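Local coordinates for protein cysteine synthase (PDB 6AHI) that makes L-cysteine from O-acetyl-L-serine and hydrogen sulfide with pyridoxal 5'-phosphate as cofactor, and also has cystathionine beta-synthase activity, at residues 22-27 against 254-259; 69-74 against 144-149; 92-97 against 111-116. One frame throughout, in Å; residues are numbered along the deposited sequence.

Contact 1: 22-27 against 254-259; sequences KDYPIP and RKLAKK
D23 and Y24, in the irregular loop between strands 16-19 and 31-36, come up against K255, L256 and K259 on the last turns of helix 246-260. The backbones stay well separated: the closest CA pair, D23 CA to K259 CA, is 8.0 Å apart. P25 is the centre of an inverse gamma turn, closed by a weak bond from I26 N to Y24 O. On the helix, K259 N donates to K255 O at 2.7 Å.

The tyrosine side chain bridges the gap. Its CG stands anti to the carbonyl carbon (chi1 -71°), and the far end of the ring reaches the helix although the CB bond does not aim at it. K259 lies obliquely to the ring, and its CD comes within 3.6 Å of Y24 OH and 3.9 Å of Y24 CE1. K255 contributes its CB, 3.8 Å from Y24 OH, while its CD lies at the ring edge near the plane; the end of this chain then leads away, and K255 makes a cation-pi interaction with Y252. L256 CD2 approaches Y24 OH to 4.1 Å.

L256 itself sits on F19 and F272, and F272 also meets the Y24 ring edge-to-face. Thus one aromatic group ties together the loop, helix 246-260 and helix 266-281. D23 turns its carboxylate back to T20 N.

No hydrogen bond joins the two segments. Y24 OH lies 3.6 Å from K255 O, a carbonyl already used by the helix, and its hydrogen-bond partner is OD1 of N260. Within this contact the lysines therefore serve through their aliphatic parts, and the buried phenol has its polar end anchored next to the helix end.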
loop_
_atom_site.group_PDB
_atom_site.type_symbol
_atom_site.label_atom_id
_atom_site.label_comp_id
_atom_site.label_asym_id
_atom_site.label_seq_id
_atom_site.Cartn_x
_atom_site.Cartn_y
_atom_site.Cartn_z
ATOM N N LYS A 22 -17.224 2.132 -20.480
ATOM C CA LYS A 22 -17.790 1.016 -19.711
ATOM C C LYS A 22 -17.850 1.347 -18.219
ATOM O O LYS A 22 -18.585 0.725 -17.514
ATOM C CB LYS A 22 -16.913 -0.245 -19.708
ATOM C CG LYS A 22 -16.704 -0.949 -21.030
ATOM C CD LYS A 22 -17.979 -1.193 -21.764
ATOM C CE LYS A 22 -17.731 -1.603 -23.199
ATOM N NZ LYS A 22 -17.530 -0.428 -24.087
ATOM N N ASP A 23 -16.961 2.232 -17.760
ATOM C CA ASP A 23 -16.688 2.498 -16.353
ATOM C C ASP A 23 -17.365 3.800 -15.900
ATOM O O ASP A 23 -17.924 3.878 -14.805
ATOM C CB ASP A 23 -15.177 2.659 -16.157
ATOM C CG ASP A 23 -14.397 1.432 -16.557
ATOM O OD1 ASP A 23 -14.757 0.352 -16.057
ATOM O OD2 ASP A 23 -13.475 1.548 -17.402
ATOM N N TYR A 24 -17.264 4.829 -16.745
ATOM C CA TYR A 24 -17.674 6.204 -16.451
ATOM C C TYR A 24 -18.130 6.878 -17.744
ATOM O O TYR A 24 -17.754 6.421 -18.803
ATOM C CB TYR A 24 -16.499 7.005 -15.865
ATOM C CG TYR A 24 -16.148 6.577 -14.467
ATOM C CD1 TYR A 24 -16.902 7.009 -13.380
ATOM C CD2 TYR A 24 -15.105 5.690 -14.241
ATOM C CE1 TYR A 24 -16.608 6.579 -12.098
ATOM C CE2 TYR A 24 -14.814 5.240 -12.967
ATOM C CZ TYR A 24 -15.563 5.693 -11.898
ATOM O OH TYR A 24 -15.301 5.230 -10.643
ATOM N N PRO A 25 -18.906 7.988 -17.697
ATOM C CA PRO A 25 -19.291 8.733 -18.913
ATOM C C PRO A 25 -18.131 9.373 -19.697
ATOM O O PRO A 25 -17.949 10.552 -19.737
ATOM C CB PRO A 25 -20.265 9.800 -18.382
ATOM C CG PRO A 25 -19.848 9.977 -16.913
ATOM C CD PRO A 25 -19.508 8.558 -16.470
ATOM N N ILE A 26 -17.382 8.535 -20.404
ATOM C CA ILE A 26 -16.233 8.920 -21.223
ATOM C C ILE A 26 -16.663 8.698 -22.672
ATOM O O ILE A 26 -17.274 7.684 -22.949
ATOM C CB ILE A 26 -15.042 8.054 -20.784
ATOM C CG1 ILE A 26 -14.633 8.386 -19.347
ATOM C CG2 ILE A 26 -13.860 8.167 -21.728
ATOM C CD1 ILE A 26 -13.747 7.348 -18.680
ATOM N N PRO A 27 -16.462 9.630 -23.634
ATOM C CA PRO A 27 -16.922 9.390 -25.004
ATOM C C PRO A 27 -16.429 8.066 -25.592
ATOM O O PRO A 27 -15.416 7.539 -25.187
ATOM C CB PRO A 27 -16.370 10.583 -25.799
ATOM C CG PRO A 27 -16.255 11.689 -24.744
ATOM C CD PRO A 27 -15.860 10.954 -23.474
ATOM N N ARG A 254 -14.746 8.051 -3.379
ATOM C CA ARG A 254 -15.587 6.911 -2.950
ATOM C C ARG A 254 -15.936 6.008 -4.155
ATOM O O ARG A 254 -15.893 4.807 -4.046
ATOM C CB ARG A 254 -16.844 7.393 -2.226
ATOM C CG ARG A 254 -16.577 8.156 -0.937
ATOM C CD ARG A 254 -17.851 8.394 -0.152
ATOM N NE ARG A 254 -18.896 9.071 -0.931
ATOM C CZ ARG A 254 -19.091 10.399 -0.982
ATOM N NH1 ARG A 254 -18.333 11.216 -0.267
ATOM N NH2 ARG A 254 -20.036 10.892 -1.766
ATOM N N LYS A 255 -16.245 6.600 -5.310
ATOM C CA LYS A 255 -16.581 5.835 -6.508
ATOM C C LYS A 255 -15.388 4.988 -6.974
ATOM O O LYS A 255 -15.564 3.846 -7.384
ATOM C CB LYS A 255 -17.007 6.738 -7.661
ATOM C CG LYS A 255 -18.320 7.478 -7.486
ATOM C CD LYS A 255 -18.590 8.289 -8.735
ATOM C CE LYS A 255 -19.739 9.248 -8.588
ATOM N NZ LYS A 255 -20.963 8.511 -8.256
ATOM N N LEU A 256 -14.170 5.536 -6.911
ATOM C CA LEU A 256 -12.990 4.786 -7.344
ATOM C C LEU A 256 -12.812 3.514 -6.509
ATOM O O LEU A 256 -12.502 2.488 -7.043
ATOM C CB LEU A 256 -11.752 5.679 -7.302
ATOM C CG LEU A 256 -11.678 6.706 -8.432
ATOM C CD1 LEU A 256 -10.604 7.729 -8.163
ATOM C CD2 LEU A 256 -11.406 6.043 -9.782
ATOM N N ALA A 257 -13.114 3.569 -5.216
ATOM C CA ALA A 257 -13.057 2.412 -4.343
ATOM C C ALA A 257 -14.200 1.427 -4.655
ATOM O O ALA A 257 -13.947 0.242 -4.877
ATOM C CB ALA A 257 -13.132 2.869 -2.875
ATOM N N LYS A 258 -15.443 1.934 -4.624
ATOM C CA LYS A 258 -16.663 1.127 -4.778
ATOM C C LYS A 258 -16.750 0.486 -6.164
ATOM O O LYS A 258 -17.071 -0.687 -6.287
ATOM C CB LYS A 258 -17.911 1.989 -4.552
ATOM C CG LYS A 258 -19.154 1.225 -4.130
ATOM C CD LYS A 258 -20.314 2.171 -3.846
ATOM C CE LYS A 258 -21.189 1.784 -2.665
ATOM N NZ LYS A 258 -22.009 0.599 -3.004
ATOM N N LYS A 259 -16.424 1.251 -7.201
ATOM C CA LYS A 259 -16.619 0.778 -8.572
ATOM C C LYS A 259 -15.351 0.083 -9.110
ATOM O O LYS A 259 -15.462 -0.738 -9.967
ATOM C CB LYS A 259 -16.959 1.943 -9.514
ATOM C CG LYS A 259 -18.284 2.657 -9.280
ATOM C CD LYS A 259 -18.584 3.677 -10.409
ATOM C CE LYS A 259 -20.018 4.168 -10.369
ATOM N NZ LYS A 259 -20.978 3.120 -10.806
#

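Contact 2: 69-74 against 144-149; sequences IIEPTA and PLQFEN
E71 extends its side chain from the strand with CG anti to the backbone N (chi1 -173°), then bends at chi2 (62°), which lays the carboxylate against the backbone N-H groups of L145 and Q146. Q146 takes the crowded position at chi1, with CG between its own N and carbonyl carbon, and its chain runs extended past E71 OE2.

Each carboxylate oxygen takes one backbone N-H. Q146 N donates to E71 OE2 at 2.9 Å in a nearly straight bond (170°) on the syn lone pair. L145 N reaches E71 OE1 at 3.0 Å, also from the syn side but more bent and out of the carboxylate plane. Two consecutive N-H groups thus fix the rotation of this buried acid.

The contact joins the end of strand 68-72, in the four-stranded parallel sheet, to the loop after edge strand 141-142, which runs roughly along strand 68-72. The P144 ring passes E71 at a slant, its CD 3.4 Å from E71 OE1 and 3.1 Å from I70 O. L145 CD2 meets P72 CG at 4.1 Å, the two side chains crossing at about a right angle near helix 123-137.

Q146 CG rests 3.6 Å above the plane of the F147 ring, over its centre, while the ring edge points to P72 O and F147 touches S181, which probably binds pyridoxal phosphate, as in relatives. Q146 OE1 is hydrogen-bonded to T77 OG1. N149 ND2 donates to P144 O at 3.0 Å, closing the loop, and N149 OD1 caps D151 N at the start of helix 151-158.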
loop_
_atom_site.group_PDB
_atom_site.type_symbol
_atom_site.label_atom_id
_atom_site.label_comp_id
_atom_site.label_asym_id
_atom_site.label_seq_id
_atom_site.Cartn_x
_atom_site.Cartn_y
_atom_site.Cartn_z
ATOM N N ILE A 69 19.310 15.709 6.361
ATOM C CA ILE A 69 18.240 16.258 5.521
ATOM C C ILE A 69 17.194 16.912 6.422
ATOM O O ILE A 69 16.691 16.244 7.332
ATOM C CB ILE A 69 17.543 15.175 4.675
ATOM C CG1 ILE A 69 18.517 14.299 3.883
ATOM C CG2 ILE A 69 16.500 15.834 3.777
ATOM C CD1 ILE A 69 19.526 15.091 3.094
ATOM N N ILE A 70 16.851 18.176 6.124
ATOM C CA ILE A 70 15.774 18.910 6.786
ATOM C C ILE A 70 14.750 19.353 5.731
ATOM O O ILE A 70 15.131 19.940 4.746
ATOM C CB ILE A 70 16.342 20.131 7.528
ATOM C CG1 ILE A 70 17.589 19.787 8.353
ATOM C CG2 ILE A 70 15.264 20.796 8.372
ATOM C CD1 ILE A 70 18.159 20.944 9.112
ATOM N N GLU A 71 13.455 19.125 5.973
ATOM C CA GLU A 71 12.403 19.576 5.054
ATOM C C GLU A 71 11.120 19.889 5.823
ATOM O O GLU A 71 10.694 19.100 6.660
ATOM C CB GLU A 71 12.168 18.523 3.968
ATOM C CG GLU A 71 11.214 18.945 2.865
ATOM C CD GLU A 71 11.607 20.144 2.009
ATOM O OE1 GLU A 71 12.558 20.896 2.397
ATOM O OE2 GLU A 71 10.947 20.341 0.947
ATOM N N PRO A 72 10.446 21.043 5.565
ATOM C CA PRO A 72 9.057 21.233 5.991
ATOM C C PRO A 72 8.122 20.441 5.063
ATOM O O PRO A 72 8.324 20.436 3.857
ATOM C CB PRO A 72 8.859 22.749 5.840
ATOM C CG PRO A 72 9.730 23.081 4.647
ATOM C CD PRO A 72 10.963 22.213 4.834
ATOM N N THR A 73 7.132 19.746 5.624
ATOM C CA THR A 73 6.250 18.902 4.806
ATOM C C THR A 73 4.930 18.716 5.551
ATOM O O THR A 73 4.885 18.797 6.742
ATOM C CB THR A 73 6.921 17.570 4.406
ATOM O OG1 THR A 73 6.013 16.645 3.804
ATOM C CG2 THR A 73 7.540 16.845 5.574
ATOM N N ALA A 74 3.856 18.534 4.787
ATOM C CA ALA A 74 2.554 18.134 5.310
ATOM C C ALA A 74 2.380 16.616 5.145
ATOM O O ALA A 74 1.298 16.101 5.424
ATOM C CB ALA A 74 1.446 18.932 4.637
ATOM N N PRO A 144 16.004 20.972 1.008
ATOM C CA PRO A 144 15.539 20.990 -0.376
ATOM C C PRO A 144 14.635 22.191 -0.688
ATOM O O PRO A 144 14.769 22.778 -1.758
ATOM C CB PRO A 144 14.739 19.689 -0.542
ATOM C CG PRO A 144 15.204 18.795 0.584
ATOM C CD PRO A 144 15.677 19.713 1.695
ATOM N N LEU A 145 13.735 22.535 0.243
ATOM C CA LEU A 145 12.627 23.486 -0.005
ATOM C C LEU A 145 11.987 23.167 -1.352
ATOM O O LEU A 145 12.189 23.888 -2.328
ATOM C CB LEU A 145 13.138 24.925 0.064
ATOM C CG LEU A 145 13.525 25.360 1.476
ATOM C CD1 LEU A 145 14.183 26.742 1.478
ATOM C CD2 LEU A 145 12.310 25.344 2.402
ATOM N N GLN A 146 11.261 22.046 -1.362
ATOM C CA GLN A 146 10.626 21.509 -2.545
ATOM C C GLN A 146 9.769 22.589 -3.228
ATOM O O GLN A 146 9.668 22.615 -4.446
ATOM C CB GLN A 146 9.779 20.273 -2.187
ATOM C CG GLN A 146 8.503 20.604 -1.410
ATOM C CD GLN A 146 7.894 19.406 -0.723
ATOM O OE1 GLN A 146 7.453 18.462 -1.385
ATOM N NE2 GLN A 146 7.854 19.435 0.610
ATOM N N PHE A 147 9.164 23.479 -2.433
ATOM C CA PHE A 147 8.179 24.445 -2.937
ATOM C C PHE A 147 8.835 25.520 -3.814
ATOM O O PHE A 147 8.137 26.199 -4.555
ATOM C CB PHE A 147 7.376 25.050 -1.786
ATOM C CG PHE A 147 6.589 24.014 -1.035
ATOM C CD1 PHE A 147 5.473 23.412 -1.609
ATOM C CD2 PHE A 147 7.025 23.573 0.207
ATOM C CE1 PHE A 147 4.783 22.417 -0.930
ATOM C CE2 PHE A 147 6.327 22.587 0.891
ATOM C CZ PHE A 147 5.209 22.009 0.319
ATOM N N GLU A 148 10.167 25.652 -3.776
ATOM C CA GLU A 148 10.842 26.602 -4.664
ATOM C C GLU A 148 12.018 25.958 -5.409
ATOM O O GLU A 148 12.609 26.589 -6.271
ATOM C CB GLU A 148 11.291 27.842 -3.888
ATOM C CG GLU A 148 12.165 27.554 -2.679
ATOM C CD GLU A 148 12.764 28.800 -2.029
ATOM O OE1 GLU A 148 12.160 29.887 -2.146
ATOM O OE2 GLU A 148 13.844 28.695 -1.413
ATOM N N ASN A 149 12.346 24.701 -5.116
ATOM C CA ASN A 149 13.541 24.115 -5.693
ATOM C C ASN A 149 13.195 23.625 -7.094
ATOM O O ASN A 149 12.325 22.778 -7.220
ATOM C CB ASN A 149 14.104 23.008 -4.793
ATOM C CG ASN A 149 15.483 22.549 -5.218
ATOM O OD1 ASN A 149 15.826 22.595 -6.393
ATOM N ND2 ASN A 149 16.292 22.109 -4.264
#

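Contact 3: 92-97 against 111-116; sequences TIFVVP and LGALVI
Strands 91-97 and 114-118 are the two parallel strands of a beta-alpha-beta unit whose connection is helix 102-110, and I93, F94 and V95 pair with L114, V115 and I116. Their axes approach to 4.7 Å and are inclined by 25°. Four backbone hydrogen bonds make the ladder: L114 N to T92 O, F94 N to L114 O, I116 N to F94 O and V96 N to I116 O. CA-H groups of I93, V95 and V115 add contacts to carbonyls of the same ladder.

On one face I93 and L114 lie side by side, CG1 of I93 4.0 Å from CD2 of L114. I93 CG2 packs more tightly on I116 CD1 at 3.6 Å; V95 and I116 then meet helix 123-137. On the other face A113 CB sits 3.4 Å from F94 CD2, obliquely to the ring, and 3.1 Å from T92 OG1, with helix 76-85 behind F94. V96 CG2 reaches V115 CG1 at 4.2 Å, near Q105 of the connecting helix.

G112 closes that helix in a Schellman motif with positive phi, turning the chain into the strand. The backbone groups of T92, F94 and V96 face 111-116, those of I93 and V95 face strand 68-72 and T73, so backbone polarity is met on both sides while mostly apolar side chains project from both faces, with L114 at the exposed edge.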
loop_
_atom_site.group_PDB
_atom_site.type_symbol
_atom_site.label_atom_id
_atom_site.label_comp_id
_atom_site.label_asym_id
_atom_site.label_seq_id
_atom_site.Cartn_x
_atom_site.Cartn_y
_atom_site.Cartn_z
ATOM N N THR A 92 17.329 12.418 9.026
ATOM C CA THR A 92 16.311 13.313 8.481
ATOM C C THR A 92 15.574 14.026 9.626
ATOM O O THR A 92 15.327 13.438 10.671
ATOM C CB THR A 92 15.306 12.552 7.607
ATOM O OG1 THR A 92 14.699 11.533 8.408
ATOM C CG2 THR A 92 15.941 11.918 6.390
ATOM N N ILE A 93 15.207 15.293 9.392
ATOM C CA ILE A 93 14.361 16.075 10.300
ATOM C C ILE A 93 13.212 16.659 9.472
ATOM O O ILE A 93 13.455 17.301 8.460
ATOM C CB ILE A 93 15.168 17.186 11.027
ATOM C CG1 ILE A 93 16.385 16.640 11.770
ATOM C CG2 ILE A 93 14.268 17.958 11.966
ATOM C CD1 ILE A 93 17.456 17.670 12.041
ATOM N N PHE A 94 11.966 16.401 9.882
ATOM C CA PHE A 94 10.821 16.981 9.195
ATOM C C PHE A 94 10.084 17.936 10.142
ATOM O O PHE A 94 9.875 17.648 11.323
ATOM C CB PHE A 94 9.937 15.891 8.590
ATOM C CG PHE A 94 10.713 15.031 7.631
ATOM C CD1 PHE A 94 11.307 15.578 6.510
ATOM C CD2 PHE A 94 10.893 13.684 7.868
ATOM C CE1 PHE A 94 12.040 14.798 5.629
ATOM C CE2 PHE A 94 11.649 12.908 7.005
ATOM C CZ PHE A 94 12.237 13.469 5.900
ATOM N N VAL A 95 9.727 19.106 9.592
ATOM C CA VAL A 95 8.956 20.106 10.314
ATOM C C VAL A 95 7.533 20.087 9.756
ATOM O O VAL A 95 7.313 20.337 8.573
ATOM C CB VAL A 95 9.593 21.501 10.226
ATOM C CG1 VAL A 95 8.908 22.448 11.201
ATOM C CG2 VAL A 95 11.092 21.447 10.483
ATOM N N VAL A 96 6.594 19.721 10.634
ATOM C CA VAL A 96 5.220 19.429 10.272
ATOM C C VAL A 96 4.308 20.209 11.210
ATOM O O VAL A 96 4.455 20.104 12.426
ATOM C CB VAL A 96 4.938 17.921 10.376
ATOM C CG1 VAL A 96 3.484 17.599 10.044
ATOM C CG2 VAL A 96 5.884 17.122 9.478
ATOM N N PRO A 97 3.341 20.971 10.679
ATOM C CA PRO A 97 2.372 21.668 11.507
ATOM C C PRO A 97 1.636 20.629 12.349
ATOM O O PRO A 97 1.159 19.694 11.808
ATOM C CB PRO A 97 1.369 22.181 10.473
ATOM C CG PRO A 97 2.210 22.398 9.272
ATOM C CD PRO A 97 3.152 21.219 9.263
ATOM N N LEU A 111 10.113 5.386 10.159
ATOM C CA LEU A 111 11.227 5.250 9.200
ATOM C C LEU A 111 12.535 5.880 9.701
ATOM O O LEU A 111 13.515 5.951 8.938
ATOM C CB LEU A 111 10.825 5.872 7.864
ATOM C CG LEU A 111 9.704 5.156 7.124
ATOM C CD1 LEU A 111 9.129 6.026 6.028
ATOM C CD2 LEU A 111 10.182 3.814 6.556
ATOM N N GLY A 112 12.537 6.426 10.917
ATOM C CA GLY A 112 13.741 6.938 11.551
ATOM C C GLY A 112 13.883 8.461 11.532
ATOM O O GLY A 112 14.938 8.964 11.907
ATOM N N ALA A 113 12.852 9.195 11.087
ATOM C CA ALA A 113 12.938 10.668 11.018
ATOM C C ALA A 113 12.633 11.292 12.387
ATOM O O ALA A 113 11.831 10.766 13.157
ATOM C CB ALA A 113 11.989 11.186 9.971
ATOM N N LEU A 114 13.298 12.417 12.675
ATOM C CA LEU A 114 12.914 13.330 13.768
ATOM C C LEU A 114 11.819 14.267 13.226
ATOM O O LEU A 114 12.010 14.891 12.215
ATOM C CB LEU A 114 14.165 14.081 14.243
ATOM C CG LEU A 114 13.943 15.201 15.270
ATOM C CD1 LEU A 114 13.404 14.629 16.577
ATOM C CD2 LEU A 114 15.228 15.989 15.539
ATOM N N VAL A 115 10.635 14.262 13.853
ATOM C CA VAL A 115 9.520 15.099 13.461
ATOM C C VAL A 115 9.388 16.215 14.506
ATOM O O VAL A 115 9.270 15.938 15.690
ATOM C CB VAL A 115 8.211 14.310 13.316
ATOM C CG1 VAL A 115 7.021 15.226 13.095
ATOM C CG2 VAL A 115 8.276 13.291 12.181
ATOM N N ILE A 116 9.469 17.464 14.042
ATOM C CA ILE A 116 9.320 18.667 14.893
ATOM C C ILE A 116 8.026 19.354 14.453
ATOM O O ILE A 116 7.811 19.569 13.258
ATOM C CB ILE A 116 10.541 19.589 14.769
ATOM C CG1 ILE A 116 11.777 18.917 15.367
ATOM C CG2 ILE A 116 10.269 20.958 15.413
ATOM C CD1 ILE A 116 13.088 19.535 14.949
#

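Contacts 2 and 3 belong to one four-stranded parallel sheet, ordered 114-118, 91-97, 68-72, 141-142. Their centres are 12 Å apart, and they join where strands 68-72 and 91-97 are neighbours; I69 O to I93 N at 2.7 Å is a probable hydrogen bond. Contact 1 lies across the chain's centre, about 35 Å from contact 2 and 37 Å from contact 3 between centres. Along the chain, contact 3 falls between the segments of contact 2, and both fall between 22-27 and 254-259. In the homodimer, L111 of contact 3 packs on A257 of the second subunit, on the helix of contact 1, so these distant regions meet across the interface.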